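Local coordinates for protein pentalenene synthase (Streptomyces chartreusis NRRL 3882, PDB 6Q4S) that probably cyclises (2E,6E)-farnesyl diphosphate to the bicyclic sesquiterpenol 7-epi-alpha-eudesmol in a magnesium-dependent terpene synthase reaction, at residues 196-199 and 200-204; 265-268 and 269-273. All blocks are in the same frame, centred on the assembly; numbering follows the deposited sequence.

Interaction 1 of 2, residues 196-199 and 200-204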
ATOM      1  N   PHE A 196      -5.144 -16.852  11.035  1.00 37.43           N
ATOM      2  CA  PHE A 196      -6.463 -16.632  10.576  1.00 34.95           C
ATOM      3  C   PHE A 196      -6.457 -15.300   9.815  1.00 34.45           C
ATOM      4  O   PHE A 196      -5.468 -14.603   9.842  1.00 38.29           O
ATOM      5  CB  PHE A 196      -7.434 -16.584  11.773  1.00 37.82           C
ATOM      6  CG  PHE A 196      -7.298 -15.325  12.626  1.00 37.13           C
ATOM      7  CD1 PHE A 196      -6.269 -15.196  13.534  1.00 36.00           C
ATOM      8  CD2 PHE A 196      -8.161 -14.267  12.464  1.00 37.70           C
ATOM      9  CE1 PHE A 196      -6.111 -14.038  14.290  1.00 33.50           C
ATOM     10  CE2 PHE A 196      -8.003 -13.098  13.218  1.00 36.44           C
ATOM     11  CZ  PHE A 196      -6.951 -12.978  14.101  1.00 31.28           C
ATOM     12  N   GLU A 197      -7.572 -14.957   9.202  1.00 37.11           N
ATOM     13  CA  GLU A 197      -7.804 -13.652   8.624  1.00 39.87           C
ATOM     14  C   GLU A 197      -9.161 -13.140   8.986  1.00 42.43           C
ATOM     15  O   GLU A 197     -10.143 -13.882   8.948  1.00 42.75           O
ATOM     16  CB  GLU A 197      -7.662 -13.661   7.114  1.00 45.69           C
ATOM     17  CG  GLU A 197      -6.197 -13.869   6.717  1.00 49.49           C
ATOM     18  CD  GLU A 197      -5.897 -13.736   5.219  1.00 50.83           C
ATOM     19  OE1 GLU A 197      -6.747 -13.050   4.522  1.00 43.13           O
ATOM     20  OE2 GLU A 197      -4.801 -14.335   4.809  1.00 34.88           O
ATOM     21  N   VAL A 198      -9.217 -11.865   9.337  1.00 34.12           N
ATOM     22  CA  VAL A 198     -10.483 -11.242   9.754  1.00 38.98           C
ATOM     23  C   VAL A 198     -11.315 -11.031   8.497  1.00 40.10           C
ATOM     24  O   VAL A 198     -10.758 -10.594   7.480  1.00 39.64           O
ATOM     25  CB  VAL A 198     -10.265  -9.875  10.461  1.00 37.58           C
ATOM     26  CG1 VAL A 198     -11.610  -9.176  10.733  1.00 39.72           C
ATOM     27  CG2 VAL A 198      -9.563 -10.047  11.777  1.00 37.07           C
ATOM     28  N   PRO A 199     -12.656 -11.314   8.545  1.00 40.45           N
ATOM     29  CA  PRO A 199     -13.471 -11.102   7.323  1.00 40.26           C
ATOM     30  C   PRO A 199     -13.413  -9.693   6.829  1.00 41.42           C
ATOM     31  O   PRO A 199     -13.570  -8.746   7.641  1.00 45.59           O
ATOM     32  CB  PRO A 199     -14.894 -11.503   7.756  1.00 44.48           C
ATOM     33  CG  PRO A 199     -14.619 -12.570   8.770  1.00 41.74           C
ATOM     34  CD  PRO A 199     -13.396 -12.101   9.546  1.00 38.02           C
ATOM     35  N   ALA A 200     -13.177  -9.529   5.511  1.00 39.67           N
ATOM     36  CA  ALA A 200     -12.810  -8.212   4.960  1.00 37.62           C
ATOM     37  C   ALA A 200     -13.896  -7.177   5.207  1.00 41.99           C
ATOM     38  O   ALA A 200     -13.587  -6.016   5.465  1.00 40.89           O
ATOM     39  CB  ALA A 200     -12.463  -8.303   3.476  1.00 39.26           C
ATOM     40  N   GLN A 201     -15.161  -7.597   5.144  1.00 40.62           N
ATOM     41  CA  GLN A 201     -16.289  -6.679   5.407  1.00 41.01           C
ATOM     42  C   GLN A 201     -16.357  -6.225   6.883  1.00 38.93           C
ATOM     43  O   GLN A 201     -16.862  -5.151   7.134  1.00 39.82           O
ATOM     44  CB  GLN A 201     -17.642  -7.269   4.926  1.00 43.95           C
ATOM     45  CG  GLN A 201     -18.110  -8.514   5.664  1.00 43.32           C
ATOM     46  CD  GLN A 201     -17.571  -9.826   5.100  1.00 46.99           C
ATOM     47  OE1 GLN A 201     -16.366 -10.026   4.938  1.00 48.93           O
ATOM     48  NE2 GLN A 201     -18.462 -10.737   4.855  1.00 48.43           N
ATOM     49  N   ALA A 202     -15.840  -7.025   7.827  1.00 36.04           N
ATOM     50  CA  ALA A 202     -15.646  -6.573   9.201  1.00 37.46           C
ATOM     51  C   ALA A 202     -14.459  -5.579   9.394  1.00 43.12           C
ATOM     52  O   ALA A 202     -14.578  -4.550  10.109  1.00 39.39           O
ATOM     53  CB  ALA A 202     -15.535  -7.748  10.150  1.00 41.03           C
ATOM     54  N   MET A 203     -13.340  -5.832   8.721  1.00 40.43           N
ATOM     55  CA  MET A 203     -12.174  -4.926   8.779  1.00 37.63           C
ATOM     56  C   MET A 203     -12.488  -3.503   8.302  1.00 34.53           C
ATOM     57  O   MET A 203     -11.987  -2.565   8.873  1.00 36.79           O
ATOM     58  CB  MET A 203     -10.934  -5.459   7.964  1.00 38.28           C
ATOM     59  CG  MET A 203     -10.094  -6.475   8.718  1.00 47.00           C
ATOM     60  SD  MET A 203      -9.226  -5.941  10.235  1.00 52.60           S
ATOM     61  CE  MET A 203      -8.900  -4.402   9.640  1.00 31.21           C
ATOM     62  N   GLY A 204     -13.302  -3.380   7.280  1.00 33.15           N
ATOM     63  CA  GLY A 204     -13.786  -2.089   6.757  1.00 43.19           C
ATOM     64  C   GLY A 204     -15.077  -1.540   7.390  1.00 42.42           C
ATOM     65  O   GLY A 204     -15.565  -0.512   6.983  1.00 44.08           O
TER
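The carbonyl of Pro199 folds into the first turn of helix 200-203, where Pro199 O accepts two backbone hydrogen bonds, a sound one from Met203 N at 3.1 Å, lying in the carbonyl plane, and a weak one from Ala202 N at 2.9 Å, bent to 125° at the hydrogen. Proline suits this N-cap position: its ring holds phi in the range a helix start needs and it has no N-H to place. With CG set between the backbone N and the carbonyl carbon (chi1 66°) and the chain bent again at chi2, the amide of Gln201 comes up beside the CB edge of the proline, OE1 3.5 Å from Pro199 CB. Elsewhere on the turn, the valine and methionine side chains cross at about a right angle, with Met203 CG 3.7 Å from Val198 CG1 and Met203 SD a little farther, 4.0 Å from the same methyl. An alanine in place of Met203 would probably leave Val198 CG1 without its main apolar neighbour on the short helix and open a gap beside it. Ala202, whose short side chain lets the turn lie close, packs with Pro199 against Val294 of helix 288-313, while Met203 reaches Arg141 of helix 136-161. Ala200 and Gln201 meet the same residues of the second subunit, placing this turn at the dimer interface.

Interaction 2 of 2, residues 265-268 and 269-273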
ATOM      1  N   ALA A 265     -10.051   7.986  28.604  1.00 44.56           N
ATOM      2  CA  ALA A 265     -11.142   8.291  27.682  1.00 40.18           C
ATOM      3  C   ALA A 265     -11.057   7.527  26.295  1.00 40.20           C
ATOM      4  O   ALA A 265     -12.093   7.144  25.759  1.00 44.77           O
ATOM      5  CB  ALA A 265     -11.198   9.817  27.436  1.00 43.76           C
ATOM      6  N   CYS A 266      -9.864   7.397  25.700  1.00 41.21           N
ATOM      7  CA  CYS A 266      -9.649   6.560  24.463  1.00 43.77           C
ATOM      8  C   CYS A 266      -9.975   5.118  24.761  1.00 37.12           C
ATOM      9  O   CYS A 266     -10.724   4.508  24.017  1.00 36.95           O
ATOM     10  CB  CYS A 266      -8.194   6.590  23.990  1.00 41.19           C
ATOM     11  SG  CYS A 266      -7.752   8.186  23.278  1.00 50.72           S
ATOM     12  N   LEU A 267      -9.375   4.610  25.849  1.00 40.51           N
ATOM     13  CA  LEU A 267      -9.653   3.250  26.355  1.00 43.30           C
ATOM     14  C   LEU A 267     -11.138   2.979  26.560  1.00 46.73           C
ATOM     15  O   LEU A 267     -11.681   2.000  26.011  1.00 44.60           O
ATOM     16  CB  LEU A 267      -8.865   2.982  27.616  1.00 40.96           C
ATOM     17  CG  LEU A 267      -8.832   1.559  28.160  1.00 53.06           C
ATOM     18  CD1 LEU A 267      -8.273   0.491  27.211  1.00 48.37           C
ATOM     19  CD2 LEU A 267      -8.013   1.575  29.439  1.00 51.51           C
ATOM     20  N   ASP A 268     -11.840   3.859  27.278  1.00 45.26           N
ATOM     21  CA  ASP A 268     -13.269   3.640  27.487  1.00 44.43           C
ATOM     22  C   ASP A 268     -14.093   3.673  26.239  1.00 41.57           C
ATOM     23  O   ASP A 268     -15.091   2.959  26.183  1.00 42.73           O
ATOM     24  CB  ASP A 268     -13.912   4.657  28.453  1.00 53.02           C
ATOM     25  CG  ASP A 268     -13.313   4.621  29.847  1.00 59.74           C
ATOM     26  OD1 ASP A 268     -12.760   3.576  30.293  1.00 58.16           O
ATOM     27  OD2 ASP A 268     -13.380   5.697  30.484  1.00 73.08           O
ATOM     28  N   GLU A 269     -13.755   4.512  25.263  1.00 39.91           N
ATOM     29  CA  GLU A 269     -14.482   4.473  24.015  1.00 41.80           C
ATOM     30  C   GLU A 269     -14.171   3.102  23.275  1.00 40.99           C
ATOM     31  O   GLU A 269     -15.068   2.521  22.663  1.00 40.21           O
ATOM     32  CB  GLU A 269     -14.172   5.663  23.111  1.00 38.99           C
ATOM     33  CG  GLU A 269     -15.061   5.677  21.849  1.00 44.90           C
ATOM     34  CD  GLU A 269     -14.688   6.708  20.769  1.00 48.48           C
ATOM     35  OE1 GLU A 269     -13.879   7.625  21.019  1.00 47.10           O
ATOM     36  OE2 GLU A 269     -15.208   6.604  19.622  1.00 54.79           O
ATOM     37  N   TYR A 270     -12.914   2.679  23.313  1.00 39.36           N
ATOM     38  CA  TYR A 270     -12.476   1.360  22.801  1.00 38.25           C
ATOM     39  C   TYR A 270     -13.324   0.231  23.423  1.00 47.24           C
ATOM     40  O   TYR A 270     -13.946  -0.595  22.688  1.00 41.45           O
ATOM     41  CB  TYR A 270     -10.942   1.073  23.003  1.00 40.45           C
ATOM     42  CG  TYR A 270     -10.624  -0.379  22.622  1.00 40.30           C
ATOM     43  CD1 TYR A 270     -10.525  -0.766  21.267  1.00 39.78           C
ATOM     44  CD2 TYR A 270     -10.549  -1.353  23.586  1.00 36.61           C
ATOM     45  CE1 TYR A 270     -10.305  -2.085  20.915  1.00 42.46           C
ATOM     46  CE2 TYR A 270     -10.354  -2.687  23.255  1.00 40.76           C
ATOM     47  CZ  TYR A 270     -10.241  -3.064  21.921  1.00 44.86           C
ATOM     48  OH  TYR A 270     -10.042  -4.403  21.606  1.00 42.62           O
ATOM     49  N   LEU A 271     -13.415   0.230  24.759  1.00 45.59           N
ATOM     50  CA  LEU A 271     -14.245  -0.749  25.452  1.00 42.30           C
ATOM     51  C   LEU A 271     -15.732  -0.716  25.074  1.00 49.70           C
ATOM     52  O   LEU A 271     -16.349  -1.791  24.967  1.00 47.50           O
ATOM     53  CB  LEU A 271     -14.050  -0.643  26.949  1.00 45.50           C
ATOM     54  CG  LEU A 271     -12.637  -0.947  27.414  1.00 49.53           C
ATOM     55  CD1 LEU A 271     -12.474  -0.648  28.906  1.00 49.97           C
ATOM     56  CD2 LEU A 271     -12.222  -2.394  27.096  1.00 51.18           C
ATOM     57  N   GLU A 272     -16.300   0.468  24.832  1.00 48.17           N
ATOM     58  CA  GLU A 272     -17.704   0.581  24.330  1.00 54.15           C
ATOM     59  C   GLU A 272     -17.867  -0.047  22.939  1.00 52.38           C
ATOM     60  O   GLU A 272     -18.904  -0.661  22.622  1.00 44.31           O
ATOM     61  CB  GLU A 272     -18.197   2.034  24.228  1.00 56.16           C
ATOM     62  CG  GLU A 272     -18.454   2.774  25.549  1.00 70.38           C
ATOM     63  CD  GLU A 272     -18.464   4.331  25.461  1.00 74.10           C
ATOM     64  OE1 GLU A 272     -18.484   4.942  24.351  1.00 71.18           O
ATOM     65  OE2 GLU A 272     -18.446   4.973  26.547  1.00 79.75           O
ATOM     66  N   LEU A 273     -16.885   0.154  22.070  1.00 49.81           N
ATOM     67  CA  LEU A 273     -16.994  -0.415  20.706  1.00 49.40           C
ATOM     68  C   LEU A 273     -16.795  -1.931  20.801  1.00 37.06           C
ATOM     69  O   LEU A 273     -17.472  -2.705  20.121  1.00 48.66           O
ATOM     70  CB  LEU A 273     -16.025   0.269  19.743  1.00 47.41           C
ATOM     71  CG  LEU A 273     -16.363   1.710  19.448  1.00 48.06           C
ATOM     72  CD1 LEU A 273     -15.223   2.406  18.740  1.00 46.85           C
ATOM     73  CD2 LEU A 273     -17.598   1.777  18.607  1.00 51.41           C
TER
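Leu271 sends its CG away from its own carbonyl carbon (chi1 -63°), and this lays the branch back along the helix, CG 3.4 Å from Leu267 O and CD1 4.3 Å from Leu267 CG. Tyr270 takes a different torsion, CG anti to the backbone N (chi1 172°), which carries its ring off toward helix 288-313 while CB stays 3.2 Å from Leu267 O. The backbone beneath is a regular alpha-helix of i to i+4 bonds. Leu271 N gives the straightest of the four that join the segments, 2.8 Å to Leu267 O with 167° at the hydrogen, whereas Glu269 N meets Ala265 O from above the carbonyl plane at 3.2 Å. Glu272 folds its CG to 3.4 Å from Asp268 O, one turn back. Each residue type matches its side of the helix: Leu267 and Leu271 lie against Leu9, Pro10 and Phe11 of the N-terminal loop, and Tyr270 packs on Val298 and Ile301 while its OH is hydrogen-bonded to Gln274 NE2. Glu269 extends to a salt bridge with Arg210 of helix 206-228. The like-charged Asp268 OD2 and Glu272 OE2 are 6.5 Å apart, too far to touch, and any mutual repulsion is probably modest. The chemistry thus implies an amphipathic helix, held to its neighbours by apolar packing and by the outside charge of Arg210.

Interaction 1 and interaction 2 follow one another along the chain, their centres about 21 Å apart and their nearest atoms about 11 Å apart, so they do not touch. What they share is helix 288-313: residues 196-204 rest on it through Pro199 and Ala202, and residues 265-273 through Tyr270. The first is the start of a short helix at the dimer interface, away from the metal- and substrate-binding residues; the second is the middle of a long helix in the all-alpha fold. Only interaction 2 comes at all near a probable substrate-binding residue, the side chain of Cys266 lying about 10 Å from that of Arg177, too far for direct contact.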